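Long-range contacts in cyanophycinase-like exopeptidase (actinobacterium SCGC AAA027-L06, PDB 6NQC), which is probably a serine exopeptidase of family S51, like the cyanophycinases that break down the storage polymer cyanophycin: residues A[55-63]-A[83-94]; A[183-192]-A[208-219]. All blocks are in the same frame, centred on the assembly; numbering follows the deposited sequence.

Contact 1: A[55-63]-A[83-94]; sequences KPIFLQIPT and QADRLGYESKFL. With SO4 (sulfate ion), chain B.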
loop_
_atom_site.group_PDB
_atom_site.type_symbol
_atom_site.label_atom_id
_atom_site.label_comp_id
_atom_site.label_asym_id
_atom_site.label_seq_id
_atom_site.Cartn_x
_atom_site.Cartn_y
_atom_site.Cartn_z
ATOM N N LYS A 55 -3.564 11.818 -14.754
ATOM C CA LYS A 55 -3.759 10.924 -15.876
ATOM C C LYS A 55 -4.465 9.653 -15.422
ATOM O O LYS A 55 -4.108 9.076 -14.377
ATOM C CB LYS A 55 -2.428 10.527 -16.512
ATOM C CG LYS A 55 -1.748 11.600 -17.346
ATOM C CD LYS A 55 -0.540 10.991 -18.066
ATOM C CE LYS A 55 0.570 12.016 -18.307
ATOM N NZ LYS A 55 1.375 11.682 -19.538
ATOM N N PRO A 56 -5.386 9.132 -16.203
ATOM C CA PRO A 56 -6.147 7.930 -15.778
ATOM C C PRO A 56 -5.369 6.626 -15.954
ATOM O O PRO A 56 -5.761 5.711 -16.636
ATOM C CB PRO A 56 -7.366 7.993 -16.717
ATOM C CG PRO A 56 -6.788 8.548 -18.018
ATOM C CD PRO A 56 -5.786 9.605 -17.549
ATOM N N ILE A 57 -4.208 6.545 -15.281
ATOM C CA ILE A 57 -3.399 5.326 -15.360
ATOM C C ILE A 57 -3.388 4.607 -14.005
ATOM O O ILE A 57 -3.494 5.229 -12.946
ATOM C CB ILE A 57 -1.943 5.585 -15.829
ATOM C CG1 ILE A 57 -1.296 6.663 -14.972
ATOM C CG2 ILE A 57 -1.898 5.962 -17.324
ATOM C CD1 ILE A 57 0.204 6.618 -15.046
ATOM N N PHE A 58 -3.266 3.280 -14.075
ATOM C CA PHE A 58 -3.130 2.345 -12.955
ATOM C C PHE A 58 -1.668 1.921 -12.946
ATOM O O PHE A 58 -1.258 0.996 -13.651
ATOM C CB PHE A 58 -4.062 1.157 -13.174
ATOM C CG PHE A 58 -4.240 0.252 -12.002
ATOM C CD1 PHE A 58 -3.398 0.291 -10.887
ATOM C CD2 PHE A 58 -5.274 -0.662 -12.015
ATOM C CE1 PHE A 58 -3.602 -0.589 -9.833
ATOM C CE2 PHE A 58 -5.475 -1.530 -10.957
ATOM C CZ PHE A 58 -4.638 -1.491 -9.868
ATOM N N LEU A 59 -0.861 2.639 -12.170
ATOM C CA LEU A 59 0.575 2.437 -12.142
ATOM C C LEU A 59 0.886 1.394 -11.067
ATOM O O LEU A 59 0.439 1.520 -9.924
ATOM C CB LEU A 59 1.272 3.774 -11.868
ATOM C CG LEU A 59 2.700 3.941 -12.342
ATOM C CD1 LEU A 59 3.091 5.409 -12.489
ATOM C CD2 LEU A 59 3.597 3.264 -11.307
ATOM N N GLN A 60 1.589 0.345 -11.449
ATOM C CA GLN A 60 1.759 -0.845 -10.613
ATOM C C GLN A 60 3.236 -1.058 -10.335
ATOM O O GLN A 60 4.054 -1.072 -11.257
ATOM C CB GLN A 60 1.143 -2.063 -11.289
ATOM C CG GLN A 60 -0.325 -1.871 -11.496
ATOM C CD GLN A 60 -0.944 -2.892 -12.413
ATOM O OE1 GLN A 60 -0.252 -3.757 -12.958
ATOM N NE2 GLN A 60 -2.269 -2.821 -12.554
ATOM N N ILE A 61 3.580 -1.142 -9.058
ATOM C CA ILE A 61 4.976 -1.209 -8.635
ATOM C C ILE A 61 5.185 -2.509 -7.869
ATOM O O ILE A 61 4.631 -2.713 -6.761
ATOM C CB ILE A 61 5.370 0.026 -7.810
ATOM C CG1 ILE A 61 5.202 1.281 -8.668
ATOM C CG2 ILE A 61 6.778 -0.125 -7.337
ATOM C CD1 ILE A 61 5.570 2.546 -8.000
ATOM N N PRO A 62 5.955 -3.439 -8.448
ATOM C CA PRO A 62 6.067 -4.776 -7.871
ATOM C C PRO A 62 7.372 -4.982 -7.130
ATOM O O PRO A 62 7.782 -6.119 -6.917
ATOM C CB PRO A 62 6.013 -5.663 -9.125
ATOM C CG PRO A 62 6.883 -4.869 -10.064
ATOM C CD PRO A 62 6.554 -3.399 -9.800
ATOM N N THR A 63 8.023 -3.905 -6.741
ATOM C CA THR A 63 9.346 -4.003 -6.155
ATOM C C THR A 63 9.428 -4.915 -4.953
ATOM O O THR A 63 10.489 -5.492 -4.694
ATOM C CB THR A 63 9.806 -2.582 -5.744
ATOM O OG1 THR A 63 9.617 -1.721 -6.866
ATOM C CG2 THR A 63 11.261 -2.573 -5.301
ATOM N N GLN A 83 -6.393 -6.893 -14.514
ATOM C CA GLN A 83 -7.287 -6.086 -13.694
ATOM C C GLN A 83 -7.548 -4.741 -14.367
ATOM O O GLN A 83 -8.702 -4.314 -14.490
ATOM C CB GLN A 83 -6.726 -5.898 -12.290
ATOM C CG GLN A 83 -7.599 -5.033 -11.385
ATOM C CD GLN A 83 -8.636 -5.825 -10.649
ATOM O OE1 GLN A 83 -9.267 -6.723 -11.219
ATOM N NE2 GLN A 83 -8.841 -5.504 -9.377
ATOM N N ALA A 84 -6.485 -4.067 -14.806
ATOM C CA ALA A 84 -6.643 -2.757 -15.434
ATOM C C ALA A 84 -7.550 -2.844 -16.655
ATOM O O ALA A 84 -8.382 -1.962 -16.889
ATOM C CB ALA A 84 -5.277 -2.206 -15.821
ATOM N N ASP A 85 -7.408 -3.909 -17.443
ATOM C CA ASP A 85 -8.289 -4.101 -18.596
ATOM C C ASP A 85 -9.750 -4.265 -18.174
ATOM O O ASP A 85 -10.653 -3.689 -18.789
ATOM C CB ASP A 85 -7.834 -5.326 -19.397
ATOM C CG ASP A 85 -6.521 -5.079 -20.153
ATOM O OD1 ASP A 85 -6.112 -3.898 -20.286
ATOM O OD2 ASP A 85 -5.902 -6.070 -20.596
ATOM N N ARG A 86 -10.008 -5.048 -17.130
ATOM C CA ARG A 86 -11.376 -5.192 -16.655
ATOM C C ARG A 86 -11.958 -3.861 -16.208
ATOM O O ARG A 86 -13.153 -3.629 -16.354
ATOM C CB ARG A 86 -11.442 -6.200 -15.494
ATOM C CG ARG A 86 -11.117 -7.635 -15.893
ATOM C CD ARG A 86 -11.525 -8.642 -14.812
ATOM N NE ARG A 86 -10.652 -8.571 -13.652
ATOM C CZ ARG A 86 -9.509 -9.238 -13.540
ATOM N NH1 ARG A 86 -9.112 -10.041 -14.513
ATOM N NH2 ARG A 86 -8.773 -9.098 -12.448
ATOM N N LEU A 87 -11.135 -2.986 -15.609
ATOM C CA LEU A 87 -11.677 -1.741 -15.086
ATOM C C LEU A 87 -11.780 -0.652 -16.156
ATOM O O LEU A 87 -12.510 0.318 -15.959
ATOM C CB LEU A 87 -10.820 -1.215 -13.931
ATOM C CG LEU A 87 -10.620 -2.218 -12.812
ATOM C CD1 LEU A 87 -9.785 -1.623 -11.668
ATOM C CD2 LEU A 87 -11.955 -2.655 -12.275
ATOM N N GLY A 88 -11.033 -0.779 -17.254
ATOM C CA GLY A 88 -11.081 0.221 -18.304
ATOM C C GLY A 88 -10.029 1.295 -18.263
ATOM O O GLY A 88 -10.247 2.359 -18.845
ATOM N N TYR A 89 -8.880 1.061 -17.630
ATOM C CA TYR A 89 -7.795 2.030 -17.585
ATOM C C TYR A 89 -6.488 1.385 -18.012
ATOM O O TYR A 89 -6.250 0.188 -17.773
ATOM C CB TYR A 89 -7.652 2.622 -16.160
ATOM C CG TYR A 89 -8.952 3.185 -15.652
ATOM C CD1 TYR A 89 -9.372 4.467 -16.004
ATOM C CD2 TYR A 89 -9.790 2.425 -14.860
ATOM C CE1 TYR A 89 -10.590 4.964 -15.557
ATOM C CE2 TYR A 89 -10.975 2.913 -14.401
ATOM C CZ TYR A 89 -11.384 4.171 -14.759
ATOM O OH TYR A 89 -12.585 4.632 -14.293
ATOM N N GLU A 90 -5.658 2.188 -18.678
ATOM C CA GLU A 90 -4.331 1.752 -19.061
ATOM C C GLU A 90 -3.465 1.498 -17.818
ATOM O O GLU A 90 -3.414 2.316 -16.895
ATOM C CB GLU A 90 -3.680 2.822 -19.922
ATOM C CG GLU A 90 -2.399 2.360 -20.562
ATOM C CD GLU A 90 -1.706 3.463 -21.296
ATOM O OE1 GLU A 90 -2.141 4.627 -21.137
ATOM O OE2 GLU A 90 -0.723 3.165 -22.013
ATOM N N SER A 91 -2.814 0.347 -17.780
ATOM C CA SER A 91 -1.851 0.051 -16.722
ATOM C C SER A 91 -0.460 0.493 -17.153
ATOM O O SER A 91 -0.149 0.597 -18.350
ATOM C CB SER A 91 -1.880 -1.442 -16.416
ATOM O OG SER A 91 -1.703 -2.167 -17.620
ATOM N N LYS A 92 0.382 0.785 -16.159
ATOM C CA LYS A 92 1.798 1.052 -16.357
ATOM C C LYS A 92 2.542 0.225 -15.316
ATOM O O LYS A 92 2.540 0.587 -14.133
ATOM C CB LYS A 92 2.119 2.534 -16.200
ATOM C CG LYS A 92 1.349 3.412 -17.194
ATOM C CD LYS A 92 1.876 3.211 -18.590
ATOM C CE LYS A 92 1.754 4.474 -19.424
ATOM N NZ LYS A 92 1.963 4.171 -20.867
ATOM N N PHE A 93 3.103 -0.902 -15.736
ATOM C CA PHE A 93 3.969 -1.725 -14.887
ATOM C C PHE A 93 5.356 -1.128 -14.845
ATOM O O PHE A 93 5.972 -0.913 -15.886
ATOM C CB PHE A 93 4.011 -3.142 -15.445
ATOM C CG PHE A 93 4.679 -4.146 -14.571
ATOM C CD1 PHE A 93 4.046 -4.648 -13.439
ATOM C CD2 PHE A 93 5.909 -4.667 -14.929
ATOM C CE1 PHE A 93 4.644 -5.578 -12.667
ATOM C CE2 PHE A 93 6.509 -5.634 -14.170
ATOM C CZ PHE A 93 5.879 -6.101 -13.042
ATOM N N LEU A 94 5.843 -0.839 -13.652
ATOM C CA LEU A 94 7.169 -0.227 -13.465
ATOM C C LEU A 94 8.096 -1.301 -12.950
ATOM O O LEU A 94 8.065 -1.618 -11.749
ATOM C CB LEU A 94 7.120 0.918 -12.461
ATOM C CG LEU A 94 7.299 2.321 -13.015
ATOM C CD1 LEU A 94 6.176 2.564 -13.995
ATOM C CD2 LEU A 94 7.280 3.347 -11.920
HETATM S S SO4 B . 3.460 -1.339 -19.650
HETATM O O1 SO4 B . 4.813 -1.911 -19.826
HETATM O O2 SO4 B . 2.563 -1.815 -20.706
HETATM O O3 SO4 B . 3.517 0.138 -19.717
HETATM O O4 SO4 B . 2.916 -1.810 -18.378
HETATM O O HOH W 1 -6.404 4.995 -19.106
#

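Contact 2: A[183-192]-A[208-219]; sequences NVRVIPHFNK and LPTDSILIGIDE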
loop_
_atom_site.group_PDB
_atom_site.type_symbol
_atom_site.label_atom_id
_atom_site.label_comp_id
_atom_site.label_asym_id
_atom_site.label_seq_id
_atom_site.Cartn_x
_atom_site.Cartn_y
_atom_site.Cartn_z
ATOM N N ASN A 183 1.290 7.660 12.339
ATOM C CA ASN A 183 0.882 7.123 13.638
ATOM C C ASN A 183 0.136 5.803 13.540
ATOM O O ASN A 183 -0.445 5.357 14.533
ATOM C CB ASN A 183 0.028 8.150 14.385
ATOM C CG ASN A 183 -1.308 8.382 13.744
ATOM O OD1 ASN A 183 -1.440 8.365 12.524
ATOM N ND2 ASN A 183 -2.318 8.614 14.572
ATOM N N VAL A 184 0.149 5.160 12.384
ATOM C CA VAL A 184 -0.573 3.916 12.189
ATOM C C VAL A 184 0.383 2.911 11.554
ATOM O O VAL A 184 1.199 3.267 10.697
ATOM C CB VAL A 184 -1.826 4.119 11.313
ATOM C CG1 VAL A 184 -2.488 2.780 11.126
ATOM C CG2 VAL A 184 -2.746 5.137 11.945
ATOM N N ARG A 185 0.299 1.675 12.001
ATOM C CA ARG A 185 0.963 0.543 11.364
ATOM C C ARG A 185 -0.037 -0.588 11.156
ATOM O O ARG A 185 -0.938 -0.801 11.973
ATOM C CB ARG A 185 2.126 0.069 12.206
ATOM C CG ARG A 185 2.804 -1.190 11.663
ATOM C CD ARG A 185 4.105 -1.438 12.458
ATOM N NE ARG A 185 3.933 -1.988 13.802
ATOM C CZ ARG A 185 3.766 -3.275 14.106
ATOM N NH1 ARG A 185 3.660 -4.207 13.161
ATOM N NH2 ARG A 185 3.645 -3.618 15.368
ATOM N N VAL A 186 0.186 -1.357 10.089
ATOM C CA VAL A 186 -0.741 -2.367 9.604
ATOM C C VAL A 186 -0.107 -3.753 9.690
ATOM O O VAL A 186 1.011 -3.975 9.201
ATOM C CB VAL A 186 -1.139 -2.101 8.132
ATOM C CG1 VAL A 186 -1.851 -3.325 7.516
ATOM C CG2 VAL A 186 -1.943 -0.830 8.040
ATOM N N ILE A 187 -0.872 -4.707 10.209
ATOM C CA ILE A 187 -0.595 -6.124 10.062
ATOM C C ILE A 187 -1.562 -6.666 8.998
ATOM O O ILE A 187 -2.777 -6.675 9.248
ATOM C CB ILE A 187 -0.748 -6.874 11.387
ATOM C CG1 ILE A 187 0.233 -6.279 12.391
ATOM C CG2 ILE A 187 -0.451 -8.331 11.168
ATOM C CD1 ILE A 187 0.010 -6.706 13.827
ATOM N N PRO A 188 -1.074 -7.074 7.836
ATOM C CA PRO A 188 -1.963 -7.578 6.779
ATOM C C PRO A 188 -2.272 -9.050 6.997
ATOM O O PRO A 188 -1.824 -9.635 7.945
ATOM C CB PRO A 188 -1.141 -7.377 5.511
ATOM C CG PRO A 188 0.317 -7.476 5.971
ATOM C CD PRO A 188 0.335 -6.964 7.400
ATOM N N HIS A 189 -3.048 -9.637 6.064
ATOM C CA HIS A 189 -3.351 -11.071 6.115
ATOM C C HIS A 189 -3.747 -11.446 7.543
ATOM O O HIS A 189 -3.303 -12.494 8.055
ATOM C CB HIS A 189 -2.146 -11.934 5.715
ATOM C CG HIS A 189 -1.700 -11.759 4.294
ATOM N ND1 HIS A 189 -2.285 -12.416 3.237
ATOM C CD2 HIS A 189 -0.677 -11.056 3.771
ATOM C CE1 HIS A 189 -1.671 -12.079 2.116
ATOM N NE2 HIS A 189 -0.696 -11.241 2.416
ATOM N N PHE A 190 -4.493 -10.576 8.232
ATOM C CA PHE A 190 -4.542 -10.689 9.686
ATOM C C PHE A 190 -5.150 -12.011 10.156
ATOM O O PHE A 190 -4.745 -12.554 11.193
ATOM C CB PHE A 190 -5.354 -9.570 10.284
ATOM C CG PHE A 190 -5.242 -9.474 11.783
ATOM C CD1 PHE A 190 -4.083 -9.029 12.381
ATOM C CD2 PHE A 190 -6.302 -9.807 12.579
ATOM C CE1 PHE A 190 -3.997 -8.930 13.736
ATOM C CE2 PHE A 190 -6.208 -9.684 13.971
ATOM C CZ PHE A 190 -5.064 -9.266 14.521
ATOM N N ASN A 191 -6.095 -12.531 9.410
ATOM C CA ASN A 191 -6.795 -13.744 9.779
ATOM C C ASN A 191 -5.954 -14.985 9.551
ATOM O O ASN A 191 -6.323 -16.050 10.049
ATOM C CB ASN A 191 -8.132 -13.833 9.014
ATOM C CG ASN A 191 -7.964 -13.774 7.508
ATOM O OD1 ASN A 191 -7.374 -12.827 6.966
ATOM N ND2 ASN A 191 -8.514 -14.783 6.805
ATOM N N LYS A 192 -4.823 -14.870 8.864
ATOM C CA LYS A 192 -3.956 -16.017 8.594
ATOM C C LYS A 192 -2.506 -15.866 9.036
ATOM O O LYS A 192 -1.878 -16.892 9.293
ATOM C CB LYS A 192 -3.985 -16.337 7.083
ATOM C CG LYS A 192 -5.421 -16.482 6.533
ATOM C CD LYS A 192 -5.497 -17.512 5.418
ATOM C CE LYS A 192 -6.848 -18.210 5.377
ATOM N NZ LYS A 192 -6.697 -19.685 5.596
ATOM N N LEU A 208 5.906 -3.108 18.435
ATOM C CA LEU A 208 7.140 -2.406 18.172
ATOM C C LEU A 208 7.229 -1.170 19.040
ATOM O O LEU A 208 6.204 -0.513 19.309
ATOM C CB LEU A 208 7.291 -1.976 16.709
ATOM C CG LEU A 208 7.322 -3.134 15.698
ATOM C CD1 LEU A 208 7.407 -2.532 14.256
ATOM C CD2 LEU A 208 8.499 -4.054 15.906
ATOM N N PRO A 209 8.446 -0.795 19.455
ATOM C CA PRO A 209 8.603 0.365 20.353
ATOM C C PRO A 209 8.296 1.681 19.676
ATOM O O PRO A 209 8.190 2.695 20.364
ATOM C CB PRO A 209 10.080 0.307 20.755
ATOM C CG PRO A 209 10.760 -0.368 19.573
ATOM C CD PRO A 209 9.744 -1.375 19.042
ATOM N N THR A 210 8.167 1.686 18.344
ATOM C CA THR A 210 7.845 2.874 17.573
ATOM C C THR A 210 6.353 3.013 17.282
ATOM O O THR A 210 5.949 3.988 16.644
ATOM C CB THR A 210 8.651 2.848 16.272
ATOM O OG1 THR A 210 8.448 1.584 15.608
ATOM C CG2 THR A 210 10.154 3.009 16.578
ATOM N N ASP A 211 5.529 2.089 17.776
ATOM C CA ASP A 211 4.110 2.068 17.457
ATOM C C ASP A 211 3.347 3.202 18.143
ATOM O O ASP A 211 3.697 3.667 19.233
ATOM C CB ASP A 211 3.464 0.750 17.909
ATOM C CG ASP A 211 3.689 -0.397 16.945
ATOM O OD1 ASP A 211 4.007 -0.179 15.751
ATOM O OD2 ASP A 211 3.558 -1.560 17.423
ATOM N N SER A 212 2.274 3.628 17.498
ATOM C CA SER A 212 1.238 4.423 18.154
ATOM C C SER A 212 -0.037 3.594 18.047
ATOM O O SER A 212 -0.349 2.822 18.951
ATOM C CB SER A 212 1.093 5.805 17.524
ATOM O OG SER A 212 2.331 6.508 17.589
ATOM N N ILE A 213 -0.743 3.699 16.899
ATOM C CA ILE A 213 -1.934 2.920 16.608
ATOM C C ILE A 213 -1.544 1.739 15.727
ATOM O O ILE A 213 -0.826 1.892 14.714
ATOM C CB ILE A 213 -3.028 3.768 15.923
ATOM C CG1 ILE A 213 -3.517 4.862 16.851
ATOM C CG2 ILE A 213 -4.165 2.831 15.417
ATOM C CD1 ILE A 213 -4.349 5.894 16.169
ATOM N N LEU A 214 -1.995 0.562 16.122
ATOM C CA LEU A 214 -1.703 -0.683 15.427
ATOM C C LEU A 214 -3.020 -1.291 14.994
ATOM O O LEU A 214 -3.925 -1.483 15.826
ATOM C CB LEU A 214 -0.958 -1.668 16.330
ATOM C CG LEU A 214 -0.649 -3.027 15.731
ATOM C CD1 LEU A 214 0.358 -2.841 14.558
ATOM C CD2 LEU A 214 -0.082 -4.005 16.740
ATOM N N ILE A 215 -3.113 -1.651 13.710
ATOM C CA ILE A 215 -4.349 -2.234 13.205
ATOM C C ILE A 215 -4.020 -3.491 12.439
ATOM O O ILE A 215 -2.927 -3.638 11.865
ATOM C CB ILE A 215 -5.150 -1.276 12.290
ATOM C CG1 ILE A 215 -4.409 -0.973 10.987
ATOM C CG2 ILE A 215 -5.399 -0.001 13.057
ATOM C CD1 ILE A 215 -5.237 -0.153 9.982
ATOM N N GLY A 216 -4.995 -4.385 12.386
ATOM C CA GLY A 216 -4.922 -5.560 11.543
ATOM C C GLY A 216 -5.973 -5.472 10.455
ATOM O O GLY A 216 -7.097 -5.024 10.700
ATOM N N ILE A 217 -5.602 -5.904 9.257
ATOM C CA ILE A 217 -6.509 -5.927 8.108
ATOM C C ILE A 217 -6.553 -7.363 7.608
ATOM O O ILE A 217 -5.516 -7.930 7.240
ATOM C CB ILE A 217 -6.060 -4.958 7.007
ATOM C CG1 ILE A 217 -5.990 -3.527 7.589
ATOM C CG2 ILE A 217 -7.045 -4.993 5.826
ATOM C CD1 ILE A 217 -5.480 -2.480 6.568
ATOM N N ASP A 218 -7.750 -7.953 7.630
ATOM C CA ASP A 218 -7.956 -9.300 7.130
ATOM C C ASP A 218 -7.693 -9.395 5.621
ATOM O O ASP A 218 -7.674 -8.396 4.886
ATOM C CB ASP A 218 -9.400 -9.776 7.358
ATOM C CG ASP A 218 -9.692 -10.124 8.804
ATOM O OD1 ASP A 218 -8.733 -10.268 9.568
ATOM O OD2 ASP A 218 -10.873 -10.233 9.169
ATOM N N GLU A 219 -7.552 -10.637 5.152
ATOM C CA GLU A 219 -7.472 -10.883 3.721
ATOM C C GLU A 219 -8.699 -10.324 2.995
ATOM O O GLU A 219 -9.813 -10.238 3.546
ATOM C CB GLU A 219 -7.312 -12.380 3.470
ATOM C CG GLU A 219 -5.967 -12.879 4.005
ATOM C CD GLU A 219 -5.533 -14.212 3.468
ATOM O OE1 GLU A 219 -6.401 -15.068 3.228
ATOM O OE2 GLU A 219 -4.323 -14.381 3.309
HETATM O O HOH W 2 -9.115 -15.220 3.842
#

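Contact 1: A[55-63]-A[83-94]
Strand 57-61 and strand 90-93 pair in parallel at one margin of the mixed eight-stranded sheet, 90-93 being its outermost strand, while the end of helix 70-87 packs over one face. The ladder runs from F58 N to E90 O (3.0 Å) through K92 N to F58 O and Q60 N to K92 O, and ends with L94 N on Q60 O. Just before the strands pair, a water bridges P56 O and E90 N.

On the helix side, the F58 ring packs against A84 and L87: CD2 of F58 is 4.1 Å from A84 CB, and Q83 CG comes in at the ring edge. With its CG swung away from the backbone N (chi1 -169°), the ring sits under the amide of Q60, whose NE2 stands 3.5 Å above the ring plane and donates to G80 O in the same helix. Further along, P62 presses CG against F93 CZ (3.4 Å).

The other face carries I57, L59 and K92. L59 CD2 meets L94 CD2 at 3.7 Å, and the aliphatic part of K92 runs over I57 CD1 before its NZ reaches E90 OE2 in a salt bridge (3.1 Å). On the outer edge, F93 N donates to a sulfate ion, probably from the crystallisation liquor, which R81 also binds. G88, at positive phi, closes the helix in a Schellman motif and turns the chain into the strand, completing the beta-alpha-beta crossover 57-61, 70-87, 90-93.

Contact 2: A[183-192]-A[208-219]
Strands 184-187 and 213-217 run parallel, their short axes 4.7 Å apart and 29° askew, with a ladder from I213 N on N183 O to I217 N on I187 O. F190 N then bonds to I217 O, carrying the contact past the strand end.

R185, extended as far as CD, bends at chi3 (76°) and turns its guanidinium edge to D211: NE meets OD1 (2.7 Å) and NH2 meets OD2 (2.9 Å), both on syn lone pairs, the two groups nearly coplanar. L214 CD1 sits 3.4 Å above the guanidinium centre and L208 CD1 lies over the opposite face, so the guanidinium is sandwiched between two leucine methyls. NH2 also bonds L205 O; D211 OD2 also takes L208 N and a salt bridge from K244.

At the other end, H189 ND1 donates to E219 OE2 (2.8 Å) on its anti lone pair. N191 OD1 accepts E219 N at 2.8 Å, tying the glutamate's backbone to the segment that carries H189. H189 NE2 makes a weak hydrogen bond to S154 OG, consistent with a Ser-His-Glu triad. G216 CA makes an off-centre CH-pi contact with the F190 ring.

Helix 199-205 links the two strands; strand 240-244 flanks 213-217, and L28 of strand 26-29 touches V186 and I217.

Contact 1 closes before contact 2 opens along the chain, and the two lie on opposite sides of its centre, with centres 27 Å apart and nearest atoms about 13 Å apart. Each is the parallel strand pair of a beta-alpha-beta unit, but in different sheets: 57-61 and 90-93 form one margin of the eight-stranded sheet, whereas 184-187 and 213-217 begin the four-stranded one. Strands 116-119 and 149-153 continue the large sheet inward from contact 1. Just beyond 149-153 comes S154, which H189 of contact 2 approaches. Contact 1 lies at the edge of the large sheet, while contact 2 holds two members of the probable catalytic triad.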